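Long-range contacts in Lmo0547 protein (Listeria monocytogenes, PDB 4R9N), which probably regulates transcription as a DNA-binding protein of the SorC family, sensing a carbohydrate through the putative sugar-binding domain described here: residues V23-M28 / V244-M249; K39-T44 / R64-E69; D146-G151 / K213-V218; R187-D192 / V232-A237. All blocks are in the same frame, centred on the assembly; numbering follows the deposited sequence.

Contact 1 (V23-M28 / V244-M249); sequences VATHDM and VITDRM
Asp247 OD1 is the acceptor on which this corner of the fold is tied together. It receives the hydroxyl of Thr25 on its syn lone pair, Thr25 OG1 lying 2.8 Å from Asp247 OD1. Two weak bonds join it, from the backbone N of Thr25 and the N of Arg248 next door, so that three donors, one strong and two weak, converge on OD1. Thr25 can do this because its OG1 lies between its own N and C (chi1 53°), which leaves CG2 to pack against Thr246 CG2 at 3.8 Å. Beside this carboxylate, the parallel strands end: Val23 N donates to Ile245 O (2.9 Å), and Asp247 N to Val23 O (2.9 Å). Directly after the bridge the second strand becomes a helix, for which Thr246 is the N-cap, its OG1 accepting from Met249 N at 3.1 Å. In one of its two conformers Arg248 reaches the carbonyl of selenomethionine Met28 with NH1, Thr25 OG1 lying over one guanidinium face. Helix 30-49 closes one side, Phe36 meeting Val23 and Met28, while strand 19-23 forms the edge of the Rossmann-like sheet beside 242-246.

Contact 2 (K39-T44 / R64-E69); sequences KEAAYT and RKFANE
Lys39 and Glu69 provide the polar link between two helices that otherwise meet through small and aromatic side chains. Lys39 NZ stands 3.0 Å from Glu69 OE1 in a salt bridge, approaching on the syn side but 30° out of the carboxylate plane. The lysine runs extended from its backbone and turns only at the last torsion (chi4 81°), which folds the ammonium back to the oxygen; Lys39 CG also passes 3.7 Å from Glu69 OE1, so the acid is bordered by methylenes as well as by the charge. Glu69 CB meanwhile rests on Ala42 CB at 3.9 Å. Further in, the ring of Phe66 makes non-bonded contacts with helix 30-49: Ala41 O lies at its edge, near the ring plane, 3.7 Å from Phe66 CE1, Ala42 CA approaches Phe66 CE1 obliquely at 3.6 Å, and Ala41 CB packs 4.0 Å from Phe66 CD1. Along the helices, Tyr43 N, Thr44 N, Asn68 N and Glu69 N donate to the carbonyls four residues earlier. Other polar ends find partners on their own helix or beyond: Arg64 NH1 donates to Asn68 OD1 at 2.9 Å, while Arg64 NH2 forms a salt bridge with Asp102 and Lys65 NZ bonds Asn35 OD1. The small Ala41 and Ala42 at the crossing allow the short axes to approach to 8.1 Å, with a crossing angle of -59°. Helix 61-69 lies between helix 30-49 and helix 96-107, where Ala67 meets Ile99 and Leu103, while Glu40 and Thr44 lean from helix 30-49 onto strand 19-23.

Contact 3 (D146-G151 / K213-V218); sequences DMAIVG and KNIPTV
Val150 and Val218 meet branch to branch across two adjacent parallel strands, with Val150 CG2 4.0 Å from Val218 CG1 and the two side chains set at a slant. Val218 CG1 points anti to the backbone N (chi1 170°), directing the methyl to its neighbour. On the same face Ala148 CB takes the tip of Ile215, whose CD1 comes within 3.8 Å, while Ile215 CG2 lies 4.0 Å from Met147 CA. Ile215 lies along the strand on the Ala148 side, from the loop that leads into strand 217-221. Strands 147-151 and 217-221 are inner members of the parallel Rossmann-like sheet, and Leu212 of helix 209-213 covers the valines. Between these segments Ala148 N donates to Thr217 O at 2.9 Å, nearly along the C=O axis, and the ladder goes on with Val219; where the strands begin, Thr217 N reaches Asp146 O only weakly. There a water donates to Asp146 O at 2.7 Å and also bonds Thr217 OG1, while Pro216 CB packs against Asp146 O. Selenomethionine Met147 and Thr217 turn to the opposite face, where both meet Arg48 of helix 30-49. The carboxylate of Asp146 instead forms a salt bridge with Lys53.

Contact 4 (R187-D192 / V232-A237); sequences RFFTAD and VAALNA
The beta hairpin of strands 180-184 and 187-190 packs here on helix 228-236, the helix of a beta-alpha-beta crossover between strands 217-221 and 242-246 of the main sheet. Strand and helix run nearly at right angles, 82° between their directions, with short axes 9.5 Å apart. Phe189 is the side chain that bridges them. Its ring is carried towards the helix by a CG placed between backbone N and C (chi1 55°). Ala233 CB lies at the ring edge, 3.9 Å from Phe189 CE2; Ala234 CB is 4.0 Å from Phe189 CZ. Two alanines in succession let the large ring come close to the helix backbone. Beyond the strand, carbonyls replace carbon, with Ala191 O resting 3.6 Å from Ala233 CB and Asp192 O 3.6 Å from Ala237 CB. The polar connection is made by a water, which donates to both Ala191 O (2.6 Å) and Ala233 O (2.8 Å). Within the turn Thr190 OG1 is hydrogen-bonded to Asp192 OD1 and also to Lys194 O, and Asp192 OD1 receives Lys194 N. Val181 and Ile184 of the partner strand add to the apolar layer against Ala233 and Ala234, and Leu209 of helix 209-213 also touches Phe189.

How the contacts relate
Helix 30-49 joins the first three contacts. Contact 1 touches contact 2 where Val23 CG2 meets Glu40 CB and Val244 CG1 meets Ala41 CB, both at 3.9 Å. Contact 2 in turn touches contact 3, an inner strand pair, through Phe66 CZ, 3.7 Å from Ile149 CD1. Contacts 3 and 4 interleave along the chain, and Lys213 CE comes 3.2 Å from Ala237 O. Contacts 2 and 4 lie on opposite sides of the chain's centre, about 25 Å apart between centres. Contacts 1 and 3 do not touch, but their strands 242-246 and 217-221 are sheet neighbours.

Contact 1 (V23-M28 / V244-M249)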
# COMPACT_ATOMS: atom_id res chain seq x y z
N VAL A 23 1.26 -13.42 11.37
CA VAL A 23 -0.05 -13.86 11.82
C VAL A 23 -0.14 -15.36 11.63
O VAL A 23 0.13 -15.84 10.55
CB VAL A 23 -1.13 -13.09 11.00
CG1 VAL A 23 -2.47 -13.73 11.12
CG2 VAL A 23 -1.17 -11.62 11.47
N ALA A 24 -0.50 -16.09 12.67
CA ALA A 24 -0.56 -17.54 12.61
C ALA A 24 -1.84 -17.98 11.96
O ALA A 24 -2.90 -17.66 12.44
CB ALA A 24 -0.44 -18.16 14.00
N THR A 25 -1.74 -18.70 10.86
CA THR A 25 -2.90 -19.23 10.20
C THR A 25 -3.02 -20.67 10.67
O THR A 25 -2.02 -21.40 10.76
CB THR A 25 -2.73 -19.23 8.68
OG1 THR A 25 -1.52 -19.89 8.34
CG2 THR A 25 -2.68 -17.80 8.11
N HIS A 26 -4.21 -21.09 11.02
CA HIS A 26 -4.34 -22.47 11.44
C HIS A 26 -4.56 -23.22 10.13
O HIS A 26 -3.59 -23.63 9.48
CB HIS A 26 -5.43 -22.65 12.54
CG HIS A 26 -5.81 -24.08 12.79
ND1 HIS A 26 -7.09 -24.46 13.15
CD2 HIS A 26 -5.10 -25.22 12.68
CE1 HIS A 26 -7.14 -25.77 13.26
NE2 HIS A 26 -5.95 -26.26 12.97
N ASP A 27 -5.79 -23.34 9.69
CA ASP A 27 -6.08 -24.22 8.56
C ASP A 27 -7.00 -23.38 7.75
O ASP A 27 -8.21 -23.57 7.79
CB ASP A 27 -6.78 -25.53 9.02
CG ASP A 27 -5.79 -26.70 9.31
OD1 ASP A 27 -4.97 -27.11 8.45
OD2 ASP A 27 -5.88 -27.29 10.42
N MSE A 28 -6.42 -22.40 7.07
CA MSE A 28 -7.14 -21.44 6.23
C MSE A 28 -6.73 -21.43 4.81
O MSE A 28 -5.54 -21.51 4.48
CB MSE A 28 -6.76 -20.08 6.85
CG MSE A 28 -7.37 -19.87 8.22
SE MSE A 28 -6.65 -18.13 8.98
CE MSE A 28 -8.08 -17.85 10.22
N VAL A 244 3.13 -6.75 7.69
CA VAL A 244 2.13 -7.57 8.33
C VAL A 244 1.81 -8.64 7.31
O VAL A 244 1.30 -8.34 6.20
CB VAL A 244 0.84 -6.80 8.71
CG1 VAL A 244 -0.05 -7.69 9.52
CG2 VAL A 244 1.19 -5.57 9.54
N ILE A 245 2.18 -9.88 7.64
CA ILE A 245 2.00 -11.03 6.77
C ILE A 245 1.69 -12.28 7.54
O ILE A 245 1.84 -12.32 8.77
CB ILE A 245 3.19 -11.31 5.84
CG1 ILE A 245 4.43 -11.64 6.64
CG2 ILE A 245 3.42 -10.15 4.85
CD1 ILE A 245 5.57 -12.12 5.73
N THR A 246 1.27 -13.30 6.81
CA THR A 246 0.92 -14.57 7.38
C THR A 246 2.18 -15.37 7.62
O THR A 246 3.23 -15.12 7.04
CB THR A 246 0.01 -15.42 6.47
OG1 THR A 246 0.64 -15.69 5.24
CG2 THR A 246 -1.35 -14.79 6.25
N ASP A 247 2.09 -16.37 8.45
CA ASP A 247 3.26 -17.26 8.66
C ASP A 247 3.59 -18.08 7.43
O ASP A 247 4.77 -18.39 7.18
CB ASP A 247 3.09 -18.14 9.92
CG ASP A 247 1.83 -18.92 9.93
OD1 ASP A 247 1.03 -18.85 8.94
OD2 ASP A 247 1.63 -19.63 10.98
N ARG A 248 2.57 -18.44 6.67
CA ARG A 248 2.76 -19.13 5.37
C ARG A 248 3.60 -18.27 4.39
O ARG A 248 4.52 -18.77 3.74
CB ARG A 248 1.40 -19.47 4.78
CG ARG A 248 1.35 -20.67 3.85
CD ARG A 248 0.04 -21.45 4.04
NE ARG A 248 -1.13 -20.57 4.09
CZ ARG A 248 -2.33 -20.91 4.57
NH1 ARG A 248 -3.31 -20.02 4.55
NH2 ARG A 248 -2.57 -22.11 5.03
N MSE A 249 3.27 -16.97 4.29
CA MSE A 249 4.02 -16.06 3.44
C MSE A 249 5.40 -15.88 4.01
O MSE A 249 6.35 -15.80 3.26
CB MSE A 249 3.37 -14.69 3.39
CG MSE A 249 4.18 -13.66 2.61
SE MSE A 249 4.15 -14.00 0.66
CE MSE A 249 2.31 -14.65 0.70

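Contact 2 (K39-T44 / R64-E69)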
# COMPACT_ATOMS: atom_id res chain seq x y z
N LYS A 39 -7.94 -8.40 9.91
CA LYS A 39 -8.45 -8.25 11.25
C LYS A 39 -7.33 -8.04 12.25
O LYS A 39 -7.36 -7.12 13.13
CB LYS A 39 -9.20 -9.52 11.62
CG LYS A 39 -9.91 -9.42 12.93
CD LYS A 39 -10.83 -10.62 13.12
CE LYS A 39 -11.97 -10.26 14.06
NZ LYS A 39 -13.00 -9.53 13.26
N GLU A 40 -6.29 -8.84 12.11
CA GLU A 40 -5.14 -8.71 13.03
C GLU A 40 -4.29 -7.49 12.76
O GLU A 40 -3.77 -6.88 13.74
CB GLU A 40 -4.33 -9.98 13.04
CG GLU A 40 -5.18 -11.11 13.64
CD GLU A 40 -5.63 -10.85 15.09
OE1 GLU A 40 -4.86 -10.27 15.87
OE2 GLU A 40 -6.80 -11.17 15.44
N ALA A 41 -4.22 -7.09 11.49
CA ALA A 41 -3.56 -5.86 11.15
C ALA A 41 -4.27 -4.68 11.74
O ALA A 41 -3.60 -3.77 12.26
CB ALA A 41 -3.40 -5.69 9.65
N ALA A 42 -5.60 -4.68 11.66
CA ALA A 42 -6.33 -3.58 12.23
C ALA A 42 -6.06 -3.48 13.74
O ALA A 42 -5.86 -2.37 14.28
CB ALA A 42 -7.79 -3.72 11.96
N TYR A 43 -6.06 -4.60 14.41
CA TYR A 43 -5.88 -4.64 15.86
C TYR A 43 -4.52 -4.13 16.23
O TYR A 43 -4.40 -3.19 17.05
CB TYR A 43 -6.10 -6.02 16.40
CG TYR A 43 -5.72 -6.17 17.86
CD1 TYR A 43 -6.38 -5.46 18.87
CD2 TYR A 43 -4.68 -6.96 18.20
CE1 TYR A 43 -6.01 -5.57 20.20
CE2 TYR A 43 -4.30 -7.09 19.50
CZ TYR A 43 -4.96 -6.39 20.52
OH TYR A 43 -4.52 -6.56 21.84
N THR A 44 -3.48 -4.67 15.62
CA THR A 44 -2.15 -4.29 15.97
C THR A 44 -1.75 -2.91 15.51
O THR A 44 -1.14 -2.13 16.29
CB THR A 44 -1.14 -5.28 15.45
OG1 THR A 44 -1.39 -6.53 16.07
CG2 THR A 44 0.27 -4.82 15.81
N ARG A 64 -8.80 -2.12 1.85
CA ARG A 64 -10.26 -2.05 2.07
C ARG A 64 -10.69 -2.99 3.24
O ARG A 64 -11.41 -2.59 4.15
CB ARG A 64 -10.99 -2.32 0.79
CG ARG A 64 -12.49 -2.40 0.98
CD ARG A 64 -13.01 -0.97 1.05
NE ARG A 64 -13.27 -0.59 2.38
CZ ARG A 64 -13.74 0.58 2.77
NH1 ARG A 64 -14.01 0.72 4.06
NH2 ARG A 64 -13.91 1.59 1.91
N LYS A 65 -10.20 -4.23 3.22
CA LYS A 65 -10.45 -5.14 4.31
C LYS A 65 -9.93 -4.63 5.67
O LYS A 65 -10.61 -4.70 6.70
CB LYS A 65 -9.89 -6.53 3.95
CG LYS A 65 -10.72 -7.26 2.91
CD LYS A 65 -10.06 -8.53 2.39
CE LYS A 65 -10.94 -9.24 1.32
NZ LYS A 65 -12.24 -9.67 1.92
N PHE A 66 -8.71 -4.15 5.68
CA PHE A 66 -8.13 -3.50 6.88
C PHE A 66 -9.06 -2.44 7.40
O PHE A 66 -9.36 -2.37 8.59
CB PHE A 66 -6.76 -2.93 6.52
CG PHE A 66 -6.18 -1.99 7.52
CD1 PHE A 66 -5.54 -2.46 8.67
CD2 PHE A 66 -6.24 -0.63 7.30
CE1 PHE A 66 -4.98 -1.57 9.56
CE2 PHE A 66 -5.69 0.25 8.20
CZ PHE A 66 -5.07 -0.23 9.34
N ALA A 67 -9.48 -1.57 6.52
CA ALA A 67 -10.40 -0.49 6.95
C ALA A 67 -11.75 -0.99 7.48
O ALA A 67 -12.27 -0.46 8.42
CB ALA A 67 -10.57 0.52 5.83
N ASN A 68 -12.30 -2.05 6.91
CA ASN A 68 -13.54 -2.58 7.35
C ASN A 68 -13.37 -3.13 8.76
O ASN A 68 -14.32 -3.06 9.57
CB ASN A 68 -14.00 -3.73 6.40
CG ASN A 68 -14.49 -3.23 5.04
OD1 ASN A 68 -14.70 -2.04 4.81
ND2 ASN A 68 -14.64 -4.14 4.13
N GLU A 69 -12.18 -3.72 9.03
CA GLU A 69 -11.93 -4.36 10.33
C GLU A 69 -11.50 -3.36 11.41
O GLU A 69 -11.40 -3.70 12.61
CB GLU A 69 -10.85 -5.44 10.20
CG GLU A 69 -11.23 -6.63 9.30
CD GLU A 69 -12.19 -7.59 9.96
OE1 GLU A 69 -12.55 -7.44 11.15
OE2 GLU A 69 -12.59 -8.49 9.22

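Contact 3 (D146-G151 / K213-V218)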
# COMPACT_ATOMS: atom_id res chain seq x y z
N ASP A 146 3.49 10.96 8.82
CA ASP A 146 4.34 10.27 9.81
C ASP A 146 4.46 8.79 9.42
O ASP A 146 5.49 8.12 9.68
CB ASP A 146 3.70 10.34 11.20
CG ASP A 146 3.78 11.74 11.88
OD1 ASP A 146 4.57 12.62 11.49
OD2 ASP A 146 2.96 11.95 12.79
N MSE A 147 3.33 8.25 8.94
CA MSE A 147 3.28 6.83 8.56
C MSE A 147 2.41 6.60 7.40
O MSE A 147 1.43 7.33 7.22
CB MSE A 147 2.70 6.12 9.81
CG MSE A 147 2.04 4.79 9.70
SE MSE A 147 1.27 4.43 11.54
CE MSE A 147 0.90 2.81 10.75
N ALA A 148 2.64 5.50 6.67
CA ALA A 148 1.79 5.22 5.49
C ALA A 148 1.47 3.72 5.51
O ALA A 148 2.31 2.93 5.94
CB ALA A 148 2.50 5.59 4.21
N ILE A 149 0.28 3.35 5.06
CA ILE A 149 -0.11 1.95 4.93
C ILE A 149 -0.36 1.70 3.46
O ILE A 149 -1.18 2.38 2.82
CB ILE A 149 -1.34 1.64 5.74
CG1 ILE A 149 -1.02 1.98 7.21
CG2 ILE A 149 -1.79 0.17 5.50
CD1 ILE A 149 -2.21 1.81 8.15
N VAL A 150 0.32 0.69 2.92
CA VAL A 150 0.24 0.37 1.49
C VAL A 150 0.04 -1.15 1.33
O VAL A 150 0.36 -1.95 2.23
CB VAL A 150 1.49 0.83 0.69
CG1 VAL A 150 1.70 2.30 0.82
CG2 VAL A 150 2.71 0.05 1.15
N GLY A 151 -0.52 -1.53 0.18
CA GLY A 151 -0.50 -2.93 -0.30
C GLY A 151 0.66 -3.15 -1.28
O GLY A 151 1.21 -2.22 -1.85
N LYS A 213 9.74 6.17 0.08
CA LYS A 213 10.92 5.80 0.79
C LYS A 213 11.33 6.87 1.84
O LYS A 213 11.96 6.54 2.81
CB LYS A 213 12.05 5.54 -0.21
CG LYS A 213 13.12 4.64 0.34
CD LYS A 213 14.16 4.27 -0.70
CE LYS A 213 15.23 3.36 -0.08
NZ LYS A 213 15.94 4.00 1.06
N ASN A 214 10.90 8.10 1.67
CA ASN A 214 11.19 9.14 2.62
C ASN A 214 10.20 9.22 3.81
O ASN A 214 10.43 9.95 4.76
CB ASN A 214 11.28 10.47 1.92
CG ASN A 214 12.58 10.65 1.17
OD1 ASN A 214 13.64 10.12 1.57
ND2 ASN A 214 12.52 11.43 0.11
N ILE A 215 9.13 8.46 3.76
CA ILE A 215 8.17 8.46 4.87
C ILE A 215 8.81 7.64 6.01
O ILE A 215 9.35 6.59 5.74
CB ILE A 215 6.81 7.89 4.42
CG1 ILE A 215 6.10 8.89 3.50
CG2 ILE A 215 5.89 7.61 5.60
CD1 ILE A 215 4.84 8.31 2.86
N PRO A 216 8.75 8.14 7.26
CA PRO A 216 9.49 7.47 8.34
C PRO A 216 9.08 6.03 8.56
O PRO A 216 9.98 5.19 8.80
CB PRO A 216 9.18 8.31 9.58
CG PRO A 216 8.94 9.66 9.03
CD PRO A 216 8.30 9.48 7.68
N THR A 217 7.77 5.75 8.51
CA THR A 217 7.31 4.38 8.70
C THR A 217 6.31 4.01 7.63
O THR A 217 5.17 4.50 7.62
CB THR A 217 6.65 4.15 10.06
OG1 THR A 217 7.53 4.59 11.13
CG2 THR A 217 6.22 2.68 10.25
N VAL A 218 6.69 3.11 6.77
CA VAL A 218 5.79 2.62 5.73
C VAL A 218 5.46 1.17 6.12
O VAL A 218 6.37 0.32 6.28
CB VAL A 218 6.43 2.64 4.33
CG1 VAL A 218 5.55 1.89 3.32
CG2 VAL A 218 6.70 4.06 3.91
O HOH W 1 6.22 7.02 12.04

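Contact 4 (R187-D192 / V232-A237)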
# COMPACT_ATOMS: atom_id res chain seq x y z
N ARG A 187 2.55 2.45 -8.61
CA ARG A 187 3.86 2.68 -9.22
C ARG A 187 4.52 1.29 -9.41
O ARG A 187 4.63 0.54 -8.44
CB ARG A 187 4.74 3.55 -8.37
CG ARG A 187 4.20 4.90 -8.09
CD ARG A 187 3.92 5.73 -9.34
NE ARG A 187 3.51 7.08 -9.00
CZ ARG A 187 4.18 8.20 -9.29
NH1 ARG A 187 5.38 8.20 -9.94
NH2 ARG A 187 3.66 9.34 -8.88
N PHE A 188 4.92 0.99 -10.64
CA PHE A 188 5.39 -0.32 -11.11
C PHE A 188 6.88 -0.35 -11.10
O PHE A 188 7.50 0.53 -11.71
CB PHE A 188 4.85 -0.50 -12.52
CG PHE A 188 3.38 -0.65 -12.52
CD1 PHE A 188 2.80 -1.88 -12.25
CD2 PHE A 188 2.54 0.46 -12.72
CE1 PHE A 188 1.43 -2.04 -12.19
CE2 PHE A 188 1.18 0.30 -12.64
CZ PHE A 188 0.62 -0.94 -12.39
N PHE A 189 7.47 -1.28 -10.36
CA PHE A 189 8.89 -1.31 -10.14
C PHE A 189 9.52 -2.59 -10.66
O PHE A 189 8.90 -3.64 -10.81
CB PHE A 189 9.25 -1.09 -8.65
CG PHE A 189 8.56 -2.04 -7.71
CD1 PHE A 189 7.32 -1.71 -7.14
CD2 PHE A 189 9.13 -3.26 -7.40
CE1 PHE A 189 6.71 -2.56 -6.19
CE2 PHE A 189 8.51 -4.13 -6.49
CZ PHE A 189 7.30 -3.77 -5.85
N THR A 190 10.78 -2.45 -11.03
CA THR A 190 11.64 -3.53 -11.42
C THR A 190 12.23 -4.25 -10.20
O THR A 190 11.96 -3.87 -9.07
CB THR A 190 12.78 -3.00 -12.31
OG1 THR A 190 13.37 -1.84 -11.72
CG2 THR A 190 12.20 -2.58 -13.68
N ALA A 191 13.05 -5.27 -10.44
CA ALA A 191 13.61 -6.08 -9.38
C ALA A 191 14.43 -5.27 -8.37
O ALA A 191 14.58 -5.67 -7.23
CB ALA A 191 14.47 -7.19 -9.96
N ASP A 192 14.96 -4.15 -8.77
CA ASP A 192 15.75 -3.34 -7.84
C ASP A 192 14.90 -2.41 -7.02
O ASP A 192 15.41 -1.55 -6.34
CB ASP A 192 16.84 -2.57 -8.60
CG ASP A 192 16.30 -1.65 -9.65
OD1 ASP A 192 15.05 -1.57 -9.81
OD2 ASP A 192 17.16 -1.00 -10.33
N VAL A 232 9.36 -9.29 -2.13
CA VAL A 232 10.79 -9.41 -1.91
C VAL A 232 11.57 -8.29 -2.53
O VAL A 232 12.46 -7.70 -1.89
CB VAL A 232 11.34 -10.78 -2.33
CG1 VAL A 232 12.87 -10.76 -2.39
CG2 VAL A 232 10.87 -11.83 -1.33
N ALA A 233 11.21 -7.90 -3.74
CA ALA A 233 11.87 -6.77 -4.34
C ALA A 233 11.64 -5.48 -3.56
O ALA A 233 12.55 -4.65 -3.40
CB ALA A 233 11.42 -6.62 -5.81
N ALA A 234 10.40 -5.26 -3.11
CA ALA A 234 10.13 -4.07 -2.36
C ALA A 234 10.92 -3.99 -1.05
O ALA A 234 11.40 -2.92 -0.65
CB ALA A 234 8.63 -3.97 -2.10
N LEU A 235 10.97 -5.11 -0.38
CA LEU A 235 11.66 -5.24 0.91
C LEU A 235 13.16 -5.03 0.75
O LEU A 235 13.74 -4.25 1.49
CB LEU A 235 11.45 -6.60 1.55
CG LEU A 235 10.07 -6.85 2.12
CD1 LEU A 235 9.83 -8.32 2.42
CD2 LEU A 235 9.83 -5.97 3.34
N ASN A 236 13.74 -5.63 -0.29
CA ASN A 236 15.18 -5.44 -0.60
C ASN A 236 15.58 -4.00 -0.93
O ASN A 236 16.69 -3.56 -0.57
CB ASN A 236 15.63 -6.37 -1.75
CG ASN A 236 15.63 -7.84 -1.33
OD1 ASN A 236 15.68 -8.16 -0.15
ND2 ASN A 236 15.58 -8.74 -2.31
N ALA A 237 14.67 -3.26 -1.57
CA ALA A 237 14.87 -1.87 -1.90
C ALA A 237 14.65 -0.91 -0.74
O ALA A 237 14.80 0.29 -0.90
CB ALA A 237 13.94 -1.48 -3.04
O HOH W 2 14.95 -4.79 -4.77